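Local atomic coordinates of probable intron-encoded endonuclease 1 (Wickerhamomyces canadensis, PDB entry 6X1J), a protein that cuts DNA as a homing endonuclease of the LAGLIDADG family, serving the homing of an intron in the mitochondrial 21S rRNA gene. Residues Y49-L53 with K54-H58; K125-K128 with P129-L133; I201-P204 with N205-E209. One frame throughout, in Å; residues are numbered along the deposited sequence.

Contact 1 (Y49-L53 with K54-H58); sequences YIKKL and KRNKH. With nucleotides of chain B.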
loop_
_atom_site.group_PDB
_atom_site.type_symbol
_atom_site.label_atom_id
_atom_site.label_comp_id
_atom_site.label_asym_id
_atom_site.label_seq_id
_atom_site.Cartn_x
_atom_site.Cartn_y
_atom_site.Cartn_z
ATOM N N TYR A 49 0.478 6.104 4.268
ATOM C CA TYR A 49 -0.233 7.271 4.853
ATOM C C TYR A 49 -0.561 8.216 3.695
ATOM O O TYR A 49 0.395 8.729 3.045
ATOM C CB TYR A 49 0.649 7.906 5.925
ATOM C CG TYR A 49 0.081 9.068 6.680
ATOM C CD1 TYR A 49 -1.238 9.470 6.562
ATOM C CD2 TYR A 49 0.885 9.751 7.573
ATOM C CE1 TYR A 49 -1.746 10.521 7.323
ATOM C CE2 TYR A 49 0.397 10.806 8.325
ATOM C CZ TYR A 49 -0.924 11.195 8.207
ATOM O OH TYR A 49 -1.383 12.242 8.955
ATOM N N ILE A 50 -1.846 8.299 3.341
ATOM C CA ILE A 50 -2.325 9.318 2.363
ATOM C C ILE A 50 -2.937 10.468 3.163
ATOM O O ILE A 50 -4.043 10.296 3.801
ATOM C CB ILE A 50 -3.208 8.742 1.246
ATOM C CG1 ILE A 50 -3.603 9.838 0.247
ATOM C CG2 ILE A 50 -4.398 7.966 1.795
ATOM C CD1 ILE A 50 -3.997 9.289 -1.110
ATOM N N LYS A 51 -2.164 11.556 3.184
ATOM C CA LYS A 51 -2.159 12.613 4.231
ATOM C C LYS A 51 -2.639 13.943 3.633
ATOM O O LYS A 51 -2.045 14.421 2.646
ATOM C CB LYS A 51 -0.745 12.748 4.794
ATOM C CG LYS A 51 -0.542 13.785 5.895
ATOM C CD LYS A 51 0.932 14.034 6.110
ATOM C CE LYS A 51 1.249 15.117 7.112
ATOM N NZ LYS A 51 1.018 14.655 8.495
ATOM N N LYS A 52 -3.708 14.493 4.208
ATOM C CA LYS A 52 -4.098 15.922 4.036
ATOM C C LYS A 52 -4.712 16.443 5.343
ATOM O O LYS A 52 -5.867 16.079 5.643
ATOM C CB LYS A 52 -5.055 16.113 2.859
ATOM C CG LYS A 52 -5.449 17.566 2.644
ATOM C CD LYS A 52 -6.469 17.784 1.534
ATOM C CE LYS A 52 -7.374 18.993 1.733
ATOM N NZ LYS A 52 -6.736 20.058 2.554
ATOM N N LEU A 53 -3.929 17.200 6.112
ATOM C CA LEU A 53 -4.371 17.999 7.281
ATOM C C LEU A 53 -4.856 19.372 6.784
ATOM O O LEU A 53 -4.854 19.622 5.548
ATOM C CB LEU A 53 -3.196 18.137 8.256
ATOM C CG LEU A 53 -2.984 16.990 9.246
ATOM C CD1 LEU A 53 -3.565 15.665 8.753
ATOM C CD2 LEU A 53 -1.512 16.826 9.569
ATOM N N LYS A 54 -5.246 20.236 7.715
ATOM C CA LYS A 54 -5.628 21.639 7.420
ATOM C C LYS A 54 -4.460 22.337 6.715
ATOM O O LYS A 54 -4.699 22.998 5.690
ATOM C CB LYS A 54 -6.066 22.307 8.724
ATOM C CG LYS A 54 -7.153 21.529 9.450
ATOM C CD LYS A 54 -7.962 22.353 10.410
ATOM C CE LYS A 54 -8.868 21.507 11.278
ATOM N NZ LYS A 54 -9.138 22.174 12.573
ATOM N N ARG A 55 -3.233 22.110 7.189
ATOM C CA ARG A 55 -1.993 22.718 6.640
ATOM C C ARG A 55 -1.779 22.328 5.172
ATOM O O ARG A 55 -1.137 23.106 4.478
ATOM C CB ARG A 55 -0.780 22.309 7.475
ATOM C CG ARG A 55 -0.890 22.709 8.936
ATOM C CD ARG A 55 0.437 23.195 9.487
ATOM N NE ARG A 55 0.404 23.382 10.935
ATOM C CZ ARG A 55 -0.154 24.410 11.569
ATOM N NH1 ARG A 55 -0.750 25.386 10.900
ATOM N NH2 ARG A 55 -0.109 24.455 12.889
ATOM N N ASN A 56 -2.282 21.180 4.708
ATOM C CA ASN A 56 -1.983 20.643 3.345
ATOM C C ASN A 56 -3.037 21.104 2.338
ATOM O O ASN A 56 -4.235 20.950 2.610
ATOM C CB ASN A 56 -1.894 19.119 3.347
ATOM C CG ASN A 56 -0.922 18.643 4.403
ATOM O OD1 ASN A 56 0.290 18.796 4.241
ATOM N ND2 ASN A 56 -1.441 18.122 5.510
ATOM N N LYS A 57 -2.590 21.581 1.191
ATOM C CA LYS A 57 -3.463 22.151 0.135
ATOM C C LYS A 57 -3.963 21.022 -0.771
ATOM O O LYS A 57 -5.103 21.108 -1.244
ATOM C CB LYS A 57 -2.665 23.214 -0.626
ATOM C CG LYS A 57 -3.230 23.707 -1.955
ATOM C CD LYS A 57 -2.183 24.539 -2.715
ATOM C CE LYS A 57 -2.746 25.455 -3.786
ATOM N NZ LYS A 57 -3.159 24.710 -5.001
ATOM N N HIS A 58 -3.119 20.025 -1.027
ATOM C CA HIS A 58 -3.483 18.736 -1.671
ATOM C C HIS A 58 -2.908 17.587 -0.838
ATOM O O HIS A 58 -2.101 17.876 0.092
ATOM C CB HIS A 58 -3.016 18.704 -3.125
ATOM C CG HIS A 58 -3.573 19.834 -3.921
ATOM N ND1 HIS A 58 -4.909 19.883 -4.289
ATOM C CD2 HIS A 58 -3.000 20.965 -4.392
ATOM C CE1 HIS A 58 -5.132 20.994 -4.968
ATOM N NE2 HIS A 58 -3.981 21.671 -5.048
ATOM P P DG B 17 -4.025 11.660 11.361
ATOM O OP1 DG B 17 -5.418 11.573 11.843
ATOM O OP2 DG B 17 -3.737 12.060 9.975
ATOM O "O5'" DG B 17 -3.194 12.672 12.275
ATOM C "C5'" DG B 17 -2.974 12.483 13.683
ATOM C "C4'" DG B 17 -1.879 13.414 14.153
ATOM O "O4'" DG B 17 -0.543 12.983 13.742
ATOM C "C3'" DG B 17 -2.031 14.855 13.653
ATOM O "O3'" DG B 17 -1.800 15.808 14.699
ATOM C "C2'" DG B 17 -0.936 14.991 12.613
ATOM C "C1'" DG B 17 0.143 14.122 13.226
ATOM N N9 DG B 17 1.169 13.691 12.285
ATOM C C8 DG B 17 0.956 13.217 11.014
ATOM N N7 DG B 17 2.062 12.955 10.373
ATOM C C5 DG B 17 3.066 13.307 11.261
ATOM C C6 DG B 17 4.474 13.257 11.116
ATOM O O6 DG B 17 5.135 12.874 10.144
ATOM N N1 DG B 17 5.123 13.716 12.258
ATOM C C2 DG B 17 4.499 14.156 13.400
ATOM N N2 DG B 17 5.312 14.552 14.399
ATOM N N3 DG B 17 3.183 14.201 13.552
ATOM C C4 DG B 17 2.533 13.775 12.444
ATOM P P DA B 16 -3.215 5.531 8.555
ATOM O OP1 DA B 16 -4.619 5.089 8.699
ATOM O OP2 DA B 16 -2.837 6.269 7.346
ATOM O "O5'" DA B 16 -2.815 6.318 9.885
ATOM C "C5'" DA B 16 -2.445 7.703 9.756
ATOM C "C4'" DA B 16 -2.084 8.332 11.083
ATOM O "O4'" DA B 16 -0.722 7.993 11.423
ATOM C "C3'" DA B 16 -2.137 9.854 10.997
ATOM O "O3'" DA B 16 -3.350 10.245 11.642
ATOM C "C2'" DA B 16 -0.887 10.326 11.716
ATOM C "C1'" DA B 16 -0.058 9.085 12.005
ATOM N N9 DA B 16 1.328 9.066 11.539
ATOM C C8 DA B 16 1.873 8.601 10.365
ATOM N N7 DA B 16 3.181 8.702 10.312
ATOM C C5 DA B 16 3.515 9.290 11.526
ATOM C C6 DA B 16 4.747 9.648 12.101
ATOM N N6 DA B 16 5.933 9.468 11.507
ATOM N N1 DA B 16 4.725 10.185 13.338
ATOM C C2 DA B 16 3.548 10.345 13.951
ATOM N N3 DA B 16 2.335 10.028 13.528
ATOM C C4 DA B 16 2.386 9.502 12.295
ATOM P P DG B 18 -2.231 17.395 14.551
ATOM O OP1 DG B 18 -2.975 17.732 15.786
ATOM O OP2 DG B 18 -2.858 17.641 13.208
ATOM O "O5'" DG B 18 -0.811 18.106 14.651
ATOM C "C5'" DG B 18 0.076 17.739 15.731
ATOM C "C4'" DG B 18 1.489 18.170 15.425
ATOM O "O4'" DG B 18 2.110 17.301 14.432
ATOM C "C3'" DG B 18 1.624 19.602 14.889
ATOM O "O3'" DG B 18 2.826 20.164 15.411
ATOM C "C2'" DG B 18 1.884 19.395 13.413
ATOM C "C1'" DG B 18 2.743 18.141 13.491
ATOM N N9 DG B 18 2.933 17.446 12.224
ATOM C C8 DG B 18 2.014 17.195 11.234
ATOM N N7 DG B 18 2.555 16.715 10.146
ATOM C C5 DG B 18 3.915 16.696 10.419
ATOM C C6 DG B 18 5.016 16.310 9.611
ATOM O O6 DG B 18 5.014 15.852 8.460
ATOM N N1 DG B 18 6.221 16.517 10.263
ATOM C C2 DG B 18 6.356 16.994 11.537
ATOM N N2 DG B 18 7.601 17.082 12.006
ATOM N N3 DG B 18 5.347 17.343 12.303
ATOM C C4 DG B 18 4.164 17.170 11.687
#
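The ring of Y49 stands against the DNA backbone, with CB of K51 3.5 Å above one face and C5' of DA16 of chain B 3.7 Å above the opposite one, both offset toward the rim; C8 of DG17 of chain B meets its edge in plane. The hydroxyl OH of Y49 donates a hydrogen bond of 2.6 Å to the phosphate oxygen OP2 of DG17 of chain B, which ties the ring to the strand. K51 runs straight out to CE and then bends at chi4 (75°), bringing NZ into the groove; there it donates to N7 of DG18 of chain B at 3.1 Å and lies 2.7 Å from N7 of DG17 of chain B. Farther along, the methyl CD2 of L53 packs on the sugar of that same DG17 of chain B, 3.6 Å from C2'.

Behind this DNA-facing row the chain reverses. N of N56 donates to O of L53 at 3.1 Å, closing a type I turn from L53 to N56; the donor sits above the carbonyl plane, not on a lone pair. K52 slides past N56 in the opposite direction, and its NZ bonds O of N56 at 2.7 Å, at 161° to the C=O. ND1 of H58 is hydrogen-bonded to OD2 of D113.

Base-edge contacts from strand 49-51, which pairs with strand 60-65, are what the DNA-binding sheets of LAGLIDADG endonucleases make in the major groove.

Contact 2 (K125-K128 with P129-L133); sequences KIIK and PDLVL. With nucleotides of chain B.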
loop_
_atom_site.group_PDB
_atom_site.type_symbol
_atom_site.label_atom_id
_atom_site.label_comp_id
_atom_site.label_asym_id
_atom_site.label_seq_id
_atom_site.Cartn_x
_atom_site.Cartn_y
_atom_site.Cartn_z
ATOM N N LYS A 125 -9.004 5.873 7.476
ATOM C CA LYS A 125 -9.184 5.081 6.236
ATOM C C LYS A 125 -10.521 4.364 6.369
ATOM O O LYS A 125 -10.675 3.708 7.405
ATOM C CB LYS A 125 -8.123 3.992 6.060
ATOM C CG LYS A 125 -6.882 4.406 5.315
ATOM C CD LYS A 125 -5.713 3.483 5.503
ATOM C CE LYS A 125 -4.427 4.086 5.013
ATOM N NZ LYS A 125 -3.308 3.155 5.242
ATOM N N ILE A 126 -11.367 4.421 5.332
ATOM C CA ILE A 126 -12.688 3.743 5.307
ATOM C C ILE A 126 -12.802 2.976 3.995
ATOM O O ILE A 126 -12.018 3.243 3.054
ATOM C CB ILE A 126 -13.863 4.721 5.564
ATOM C CG1 ILE A 126 -13.916 5.896 4.572
ATOM C CG2 ILE A 126 -13.802 5.220 7.001
ATOM C CD1 ILE A 126 -14.635 5.617 3.263
ATOM N N ILE A 127 -13.673 1.978 3.994
ATOM C CA ILE A 127 -13.934 1.107 2.816
ATOM C C ILE A 127 -15.263 1.531 2.189
ATOM O O ILE A 127 -16.315 1.328 2.797
ATOM C CB ILE A 127 -13.957 -0.369 3.211
ATOM C CG1 ILE A 127 -12.614 -0.804 3.823
ATOM C CG2 ILE A 127 -14.346 -1.180 1.982
ATOM C CD1 ILE A 127 -11.400 -0.614 2.896
ATOM N N LYS A 128 -15.172 2.142 1.026
ATOM C CA LYS A 128 -16.304 2.619 0.206
ATOM C C LYS A 128 -17.012 1.412 -0.368
ATOM O O LYS A 128 -16.360 0.440 -0.730
ATOM C CB LYS A 128 -15.783 3.551 -0.894
ATOM C CG LYS A 128 -15.521 4.968 -0.415
ATOM C CD LYS A 128 -16.771 5.829 -0.516
ATOM C CE LYS A 128 -16.746 7.045 0.374
ATOM N NZ LYS A 128 -15.789 8.028 -0.163
ATOM N N PRO A 129 -18.369 1.432 -0.422
ATOM C CA PRO A 129 -19.121 0.274 -0.867
ATOM C C PRO A 129 -18.729 -0.163 -2.277
ATOM O O PRO A 129 -18.906 -1.343 -2.521
ATOM C CB PRO A 129 -20.594 0.700 -0.824
ATOM C CG PRO A 129 -20.625 1.916 0.099
ATOM C CD PRO A 129 -19.244 2.536 0.026
ATOM N N ASP A 130 -18.165 0.704 -3.140
ATOM C CA ASP A 130 -17.899 0.254 -4.536
ATOM C C ASP A 130 -16.390 0.094 -4.782
ATOM O O ASP A 130 -15.962 -0.014 -5.987
ATOM C CB ASP A 130 -18.553 1.170 -5.566
ATOM C CG ASP A 130 -17.908 2.531 -5.717
ATOM O OD1 ASP A 130 -17.544 3.138 -4.664
ATOM O OD2 ASP A 130 -17.809 2.983 -6.879
ATOM N N LEU A 131 -15.598 0.205 -3.724
ATOM C CA LEU A 131 -14.115 0.091 -3.850
ATOM C C LEU A 131 -13.731 -1.153 -4.673
ATOM O O LEU A 131 -12.962 -1.020 -5.657
ATOM C CB LEU A 131 -13.500 0.003 -2.463
ATOM C CG LEU A 131 -12.038 -0.455 -2.426
ATOM C CD1 LEU A 131 -11.149 0.503 -3.215
ATOM C CD2 LEU A 131 -11.593 -0.521 -0.974
ATOM N N VAL A 132 -14.208 -2.333 -4.273
ATOM C CA VAL A 132 -13.743 -3.584 -4.914
ATOM C C VAL A 132 -14.208 -3.580 -6.377
ATOM O O VAL A 132 -13.351 -3.732 -7.288
ATOM C CB VAL A 132 -14.222 -4.840 -4.159
ATOM C CG1 VAL A 132 -14.000 -6.107 -4.966
ATOM C CG2 VAL A 132 -13.559 -4.967 -2.796
ATOM N N LEU A 133 -15.503 -3.323 -6.604
ATOM C CA LEU A 133 -16.101 -3.451 -7.951
ATOM C C LEU A 133 -15.352 -2.488 -8.869
ATOM O O LEU A 133 -14.875 -2.923 -9.917
ATOM C CB LEU A 133 -17.617 -3.179 -7.956
ATOM C CG LEU A 133 -18.274 -3.302 -9.348
ATOM C CD1 LEU A 133 -18.335 -4.752 -9.806
ATOM C CD2 LEU A 133 -19.675 -2.667 -9.433
ATOM P P DA B 16 -3.215 5.531 8.555
ATOM O OP1 DA B 16 -4.619 5.089 8.699
ATOM O OP2 DA B 16 -2.837 6.269 7.346
ATOM O "O5'" DA B 16 -2.815 6.318 9.885
ATOM C "C5'" DA B 16 -2.445 7.703 9.756
ATOM C "C4'" DA B 16 -2.084 8.332 11.083
ATOM O "O4'" DA B 16 -0.722 7.993 11.423
ATOM C "C3'" DA B 16 -2.137 9.854 10.997
ATOM O "O3'" DA B 16 -3.350 10.245 11.642
ATOM C "C2'" DA B 16 -0.887 10.326 11.716
ATOM C "C1'" DA B 16 -0.058 9.085 12.005
ATOM N N9 DA B 16 1.328 9.066 11.539
ATOM C C8 DA B 16 1.873 8.601 10.365
ATOM N N7 DA B 16 3.181 8.702 10.312
ATOM C C5 DA B 16 3.515 9.290 11.526
ATOM C C6 DA B 16 4.747 9.648 12.101
ATOM N N6 DA B 16 5.933 9.468 11.507
ATOM N N1 DA B 16 4.725 10.185 13.338
ATOM C C2 DA B 16 3.548 10.345 13.951
ATOM N N3 DA B 16 2.335 10.028 13.528
ATOM C C4 DA B 16 2.386 9.502 12.295
#
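I127 and L131 meet obliquely through their branches, CD1 of I127 lying 3.9 Å from CD2 of L131, with CG2 of I127 close behind. L131 has CG anti to its own N (chi1 166°), which, with chi2 near 60°, sets CD2 beside the branches of I127. The turn that brings the two together is type I and runs from K128 to L131: N of L131 donates to O of K128 at 3.1 Å, an almost straight bond (164°), though the donor sits well above the carbonyl plane. P129 and D130 fill the two middle places, CD of P129 lying alongside CB of K128 as the peptide link requires.

In the next shell, D130 occupies the N-cap position of helix 131-134 without making a capping bond: its OD2 pairs with N134 and its OD1 with Y118, while K128, bent at chi2 and again at chi4, carries NZ to the carbonyl of Y118 and into a cation-pi contact with that ring. At the start of the segment the K125 chain passes beside the DNA phosphate, its CE 3.6 Å from OP2 of DA16 of chain B, while its NZ bonds go to the carbonyls of I44 and V48.

I127 and L131 both rest on L45, at the end of helix 34-45. The arrangement is a proline-containing turn leading into a short helix, packed beside the LAGLIDADG helix 34-45, which leads into the potassium-binding residues G46 and D47.

Contact 3 (I201-P204 with N205-E209); sequences IYIP and NKDYE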
loop_
_atom_site.group_PDB
_atom_site.type_symbol
_atom_site.label_atom_id
_atom_site.label_comp_id
_atom_site.label_asym_id
_atom_site.label_seq_id
_atom_site.Cartn_x
_atom_site.Cartn_y
_atom_site.Cartn_z
ATOM N N ILE A 201 -8.758 -11.109 6.905
ATOM C CA ILE A 201 -9.258 -11.872 5.730
ATOM C C ILE A 201 -8.397 -13.112 5.603
ATOM O O ILE A 201 -7.194 -12.947 5.361
ATOM C CB ILE A 201 -9.220 -11.002 4.462
ATOM C CG1 ILE A 201 -10.005 -9.703 4.663
ATOM C CG2 ILE A 201 -9.717 -11.777 3.244
ATOM C CD1 ILE A 201 -10.127 -8.832 3.409
ATOM N N TYR A 202 -8.986 -14.293 5.808
ATOM C CA TYR A 202 -8.343 -15.620 5.673
ATOM C C TYR A 202 -8.589 -16.047 4.231
ATOM O O TYR A 202 -9.774 -16.016 3.781
ATOM C CB TYR A 202 -8.944 -16.571 6.722
ATOM C CG TYR A 202 -8.704 -18.049 6.534
ATOM C CD1 TYR A 202 -7.582 -18.672 7.068
ATOM C CD2 TYR A 202 -9.622 -18.848 5.867
ATOM C CE1 TYR A 202 -7.366 -20.036 6.914
ATOM C CE2 TYR A 202 -9.417 -20.212 5.689
ATOM C CZ TYR A 202 -8.288 -20.813 6.226
ATOM O OH TYR A 202 -8.063 -22.149 6.051
ATOM N N ILE A 203 -7.532 -16.392 3.504
ATOM C CA ILE A 203 -7.622 -16.971 2.134
ATOM C C ILE A 203 -7.282 -18.447 2.242
ATOM O O ILE A 203 -6.116 -18.774 2.415
ATOM C CB ILE A 203 -6.671 -16.272 1.160
ATOM C CG1 ILE A 203 -6.909 -14.757 1.148
ATOM C CG2 ILE A 203 -6.763 -16.911 -0.238
ATOM C CD1 ILE A 203 -5.809 -13.949 0.436
ATOM N N PRO A 204 -8.270 -19.364 2.076
ATOM C CA PRO A 204 -8.076 -20.773 2.415
ATOM C C PRO A 204 -7.069 -21.379 1.435
ATOM O O PRO A 204 -6.874 -20.800 0.379
ATOM C CB PRO A 204 -9.465 -21.378 2.192
ATOM C CG PRO A 204 -9.989 -20.536 1.021
ATOM C CD PRO A 204 -9.580 -19.134 1.420
ATOM N N ASN A 205 -6.502 -22.521 1.825
ATOM C CA ASN A 205 -5.506 -23.294 1.062
ATOM C C ASN A 205 -6.005 -23.568 -0.356
ATOM O O ASN A 205 -5.178 -23.593 -1.290
ATOM C CB ASN A 205 -5.147 -24.617 1.753
ATOM C CG ASN A 205 -4.188 -25.429 0.914
ATOM O OD1 ASN A 205 -3.005 -25.090 0.864
ATOM N ND2 ASN A 205 -4.694 -26.424 0.180
ATOM N N LYS A 206 -7.290 -23.830 -0.512
ATOM C CA LYS A 206 -7.797 -24.257 -1.839
ATOM C C LYS A 206 -7.905 -23.028 -2.755
ATOM O O LYS A 206 -8.068 -23.260 -3.976
ATOM C CB LYS A 206 -9.131 -24.984 -1.682
ATOM C CG LYS A 206 -10.350 -24.126 -1.394
ATOM C CD LYS A 206 -11.541 -24.983 -1.012
ATOM C CE LYS A 206 -12.874 -24.305 -1.193
ATOM N NZ LYS A 206 -13.033 -23.192 -0.235
ATOM N N ASP A 207 -7.779 -21.793 -2.223
ATOM C CA ASP A 207 -7.653 -20.572 -3.081
ATOM C C ASP A 207 -6.191 -20.291 -3.460
ATOM O O ASP A 207 -5.954 -19.363 -4.270
ATOM C CB ASP A 207 -8.235 -19.323 -2.416
ATOM C CG ASP A 207 -9.737 -19.247 -2.533
ATOM O OD1 ASP A 207 -10.279 -19.995 -3.382
ATOM O OD2 ASP A 207 -10.344 -18.460 -1.769
ATOM N N TYR A 208 -5.225 -21.064 -2.965
ATOM C CA TYR A 208 -3.783 -20.695 -3.122
ATOM C C TYR A 208 -3.369 -20.577 -4.589
ATOM O O TYR A 208 -2.766 -19.566 -4.901
ATOM C CB TYR A 208 -2.805 -21.677 -2.475
ATOM C CG TYR A 208 -1.377 -21.233 -2.658
ATOM C CD1 TYR A 208 -0.845 -20.221 -1.877
ATOM C CD2 TYR A 208 -0.574 -21.778 -3.641
ATOM C CE1 TYR A 208 0.462 -19.795 -2.039
ATOM C CE2 TYR A 208 0.736 -21.354 -3.825
ATOM C CZ TYR A 208 1.263 -20.363 -3.011
ATOM O OH TYR A 208 2.550 -19.914 -3.176
ATOM N N GLU A 209 -3.657 -21.567 -5.451
ATOM C CA GLU A 209 -3.211 -21.553 -6.870
ATOM C C GLU A 209 -3.826 -20.329 -7.566
ATOM O O GLU A 209 -3.070 -19.621 -8.242
ATOM C CB GLU A 209 -3.492 -22.872 -7.597
ATOM C CG GLU A 209 -2.442 -23.969 -7.352
ATOM C CD GLU A 209 -0.957 -23.599 -7.448
ATOM O OE1 GLU A 209 -0.493 -23.184 -8.541
ATOM O OE2 GLU A 209 -0.247 -23.738 -6.424
HETATM O O HOH W 1 -7.828 -23.882 3.977
#
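I203 and D207 cross at about a right angle, the methyl CG2 of I203 touching CB of D207 at 3.6 Å. The same aspartate is laid slantwise on the CD-CG edge of P204: its carboxylate oxygen OD2 comes to 3.3 Å from CD of the proline and only slightly farther from CG. With CG anti to its carbonyl carbon (chi1 -80°), D207 lays its carboxylate against the proline ring. OD2 is not left to these carbons, because it also accepts a hydrogen bond from the backbone N of N189.

The backbone draws the aspartate in as well. N of D207 donates to O of P204 at 2.9 Å, with an angle of 146° at the hydrogen, and one residue on, N of Y208 bonds O of N205 at 3.0 Å. Strand 198-203, an inner strand of a four-stranded antiparallel sheet, thus passes through P204 into a 3-10 segment, residues 205-207, and straight on into helix 208-215. This sheet, in order 149-151, 163-165, 198-203 and 191-195, matches the strand order of the other four-stranded sheet of this LAGLIDADG enzyme.

A water also joins Y202 to N205. It lies 2.7 Å from OH of Y202 and accepts from N of N205 at 2.9 Å. The Y202 ring is further placed by an edge-to-face contact with W152 and a cation-pi contact with K193, while OD1 of N205 takes the backbone N of K161. Y208 turns toward strand 163-165, packing on L163, and its OH bonds the carbonyl of L227 near the C terminus.

Taken from the N terminus, the three contacts follow in series, each within one uninterrupted piece of chain; none nests in or crosses another. Contact 1 turns the chain after strand 49-51 on its way to strand 60-65 of the first four-stranded sheet. Contact 2 comes after the small hairpin of strands 120-121 and 124-125 and leads into helix 131-134, shortly before helix 138-148. Contact 3 carries the last strand of the second sheet into helix 208-215. Contacts 1 and 3 lie on opposite sides of the chain's centre, their centres about 37 Å apart. Contacts 1 and 2 approach the same nucleotide, DA16 of chain B, through Y49 and K125.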